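Local coordinates for hypothetical protein Lmaj011689 (Leishmania major, PDB 1YQF) that is of unknown function but, as a three-chain assembly related to human p32, probably belongs with the mitochondrial MAM33 proteins, at residues V78-N83 and G176-L181. Numbering follows the deposited sequence.
Sequences VRYSTN and GEFVVL
Next to Tyr80, whose ring meets Val179 and Phe178 across the contact, Ser81 OG accepts from Asn83 N at 3.2 Å with an N-H...O angle of 159°; this ST turn ends strand 74-81, and Cys63 O adds a weak bond to the same hydroxyl. The contact joins that strand of the antiparallel sheet to the long C-terminal helix 173-202, the sheet-and-helix core expected of a p32-like (MAM33) fold. No hydrogen bond crosses between the segments; buried apolar surfaces hold them together. With chi1 at 62°, Tyr80 CG lies between its backbone N and carbonyl carbon, and the phenol reaches across to the helix. Val179 lies over one face of this ring: CG1 makes a CH-pi contact 4.1 Å from the Tyr80 centroid, 29° off the normal, and comes within 3.7 Å of Tyr80 CD2. Val179 CG2 lies over the same face, 4.2 Å above the ring plane and closer to the ring axis than CG1, so both methyls cover the phenol. Ile94, on the adjacent strand, and Tyr182, one helical turn beyond Phe178, also pack on Tyr80. Beyond the strand end, Asn83 bonds through its side-chain amide to backbone atoms of Leu145 and Thr147 of the second subunit. The Phe178 and Tyr80 side chains cross at about a right angle, putting Phe178 CE2 3.7 Å from Tyr80 OH, a buried hydroxyl with no hydrogen-bonding partner in the model.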
loop_
_atom_site.group_PDB
_atom_site.type_symbol
_atom_site.label_atom_id
_atom_site.label_comp_id
_atom_site.label_asym_id
_atom_site.label_seq_id
_atom_site.Cartn_x
_atom_site.Cartn_y
_atom_site.Cartn_z
ATOM N N VAL A 78 5.507 5.779 -21.474
ATOM C CA VAL A 78 6.214 4.803 -20.653
ATOM C C VAL A 78 6.670 5.523 -19.392
ATOM O O VAL A 78 7.529 6.397 -19.443
ATOM C CB VAL A 78 7.427 4.205 -21.382
ATOM C CG1 VAL A 78 8.148 3.199 -20.487
ATOM C CG2 VAL A 78 6.990 3.546 -22.687
ATOM N N ARG A 79 6.081 5.150 -18.264
ATOM C CA ARG A 79 6.308 5.835 -17.001
ATOM C C ARG A 79 7.158 4.988 -16.069
ATOM O O ARG A 79 6.950 3.788 -15.941
ATOM C CB ARG A 79 4.964 6.148 -16.346
ATOM C CG ARG A 79 5.063 6.758 -14.957
ATOM C CD ARG A 79 3.743 7.293 -14.454
ATOM N NE ARG A 79 3.248 8.406 -15.267
ATOM C CZ ARG A 79 2.001 8.867 -15.237
ATOM N NH1 ARG A 79 1.104 8.314 -14.438
ATOM N NH2 ARG A 79 1.643 9.887 -16.008
ATOM N N TYR A 80 8.115 5.629 -15.414
ATOM C CA TYR A 80 8.969 4.958 -14.443
ATOM C C TYR A 80 9.443 5.927 -13.379
ATOM O O TYR A 80 9.330 7.141 -13.531
ATOM C CB TYR A 80 10.182 4.340 -15.131
ATOM C CG TYR A 80 11.069 5.350 -15.819
ATOM C CD1 TYR A 80 10.706 5.899 -17.041
ATOM C CD2 TYR A 80 12.273 5.757 -15.246
ATOM C CE1 TYR A 80 11.512 6.830 -17.678
ATOM C CE2 TYR A 80 13.090 6.686 -15.879
ATOM C CZ TYR A 80 12.703 7.217 -17.095
ATOM O OH TYR A 80 13.499 8.142 -17.731
ATOM N N SER A 81 9.989 5.366 -12.309
ATOM C CA SER A 81 10.553 6.139 -11.214
ATOM C C SER A 81 12.018 5.752 -11.066
ATOM O O SER A 81 12.381 4.587 -11.257
ATOM C CB SER A 81 9.792 5.854 -9.915
ATOM O OG SER A 81 10.366 6.548 -8.817
ATOM N N THR A 82 12.859 6.725 -10.725
ATOM C CA THR A 82 14.280 6.464 -10.490
ATOM C C THR A 82 14.535 6.149 -9.016
ATOM O O THR A 82 15.679 5.963 -8.608
ATOM C CB THR A 82 15.135 7.661 -10.934
ATOM O OG1 THR A 82 14.785 8.831 -10.171
ATOM C CG2 THR A 82 14.836 8.040 -12.375
ATOM N N ASN A 83 13.463 6.105 -8.227
ATOM C CA ASN A 83 13.535 5.647 -6.842
ATOM C C ASN A 83 13.683 4.137 -6.812
ATOM O O ASN A 83 13.121 3.426 -7.651
ATOM C CB ASN A 83 12.281 6.046 -6.054
ATOM C CG ASN A 83 12.379 7.438 -5.458
ATOM O OD1 ASN A 83 13.456 7.873 -5.047
ATOM N ND2 ASN A 83 11.248 8.142 -5.402
ATOM N N GLY A 176 14.220 -0.561 -22.276
ATOM C CA GLY A 176 14.497 -1.020 -20.928
ATOM C C GLY A 176 15.882 -0.620 -20.461
ATOM O O GLY A 176 16.039 -0.111 -19.355
ATOM N N GLU A 177 16.876 -0.845 -21.317
ATOM C CA GLU A 177 18.263 -0.491 -21.030
ATOM C C GLU A 177 18.390 1.008 -20.789
ATOM O O GLU A 177 19.174 1.433 -19.945
ATOM C CB GLU A 177 19.180 -0.923 -22.181
ATOM C CG GLU A 177 20.653 -0.582 -21.993
ATOM C CD GLU A 177 21.515 -1.086 -23.137
ATOM O OE1 GLU A 177 21.856 -2.290 -23.139
ATOM O OE2 GLU A 177 21.852 -0.283 -24.035
ATOM N N PHE A 178 17.616 1.805 -21.525
ATOM C CA PHE A 178 17.582 3.246 -21.298
ATOM C C PHE A 178 17.124 3.543 -19.876
ATOM O O PHE A 178 17.808 4.245 -19.142
ATOM C CB PHE A 178 16.646 3.949 -22.281
ATOM C CG PHE A 178 16.367 5.379 -21.918
ATOM C CD1 PHE A 178 17.307 6.364 -22.176
ATOM C CD2 PHE A 178 15.178 5.736 -21.294
ATOM C CE1 PHE A 178 17.063 7.688 -21.837
ATOM C CE2 PHE A 178 14.929 7.057 -20.945
ATOM C CZ PHE A 178 15.871 8.034 -21.217
ATOM N N VAL A 179 15.966 3.002 -19.501
ATOM C CA VAL A 179 15.391 3.229 -18.177
ATOM C C VAL A 179 16.382 2.862 -17.075
ATOM O O VAL A 179 16.568 3.629 -16.131
ATOM C CB VAL A 179 14.079 2.433 -17.971
ATOM C CG1 VAL A 179 13.586 2.544 -16.521
ATOM C CG2 VAL A 179 13.001 2.923 -18.926
ATOM N N VAL A 180 17.005 1.693 -17.198
ATOM C CA VAL A 180 17.990 1.229 -16.221
ATOM C C VAL A 180 19.151 2.219 -16.129
ATOM O O VAL A 180 19.554 2.607 -15.037
ATOM C CB VAL A 180 18.548 -0.174 -16.583
ATOM C CG1 VAL A 180 19.647 -0.597 -15.611
ATOM C CG2 VAL A 180 17.445 -1.214 -16.573
ATOM N N LEU A 181 19.672 2.616 -17.284
ATOM C CA LEU A 181 20.805 3.537 -17.367
ATOM C C LEU A 181 20.448 4.934 -16.873
ATOM O O LEU A 181 21.272 5.605 -16.256
ATOM C CB LEU A 181 21.323 3.629 -18.808
ATOM C CG LEU A 181 22.157 2.464 -19.348
ATOM C CD1 LEU A 181 22.518 2.725 -20.804
ATOM C CD2 LEU A 181 23.415 2.228 -18.519
#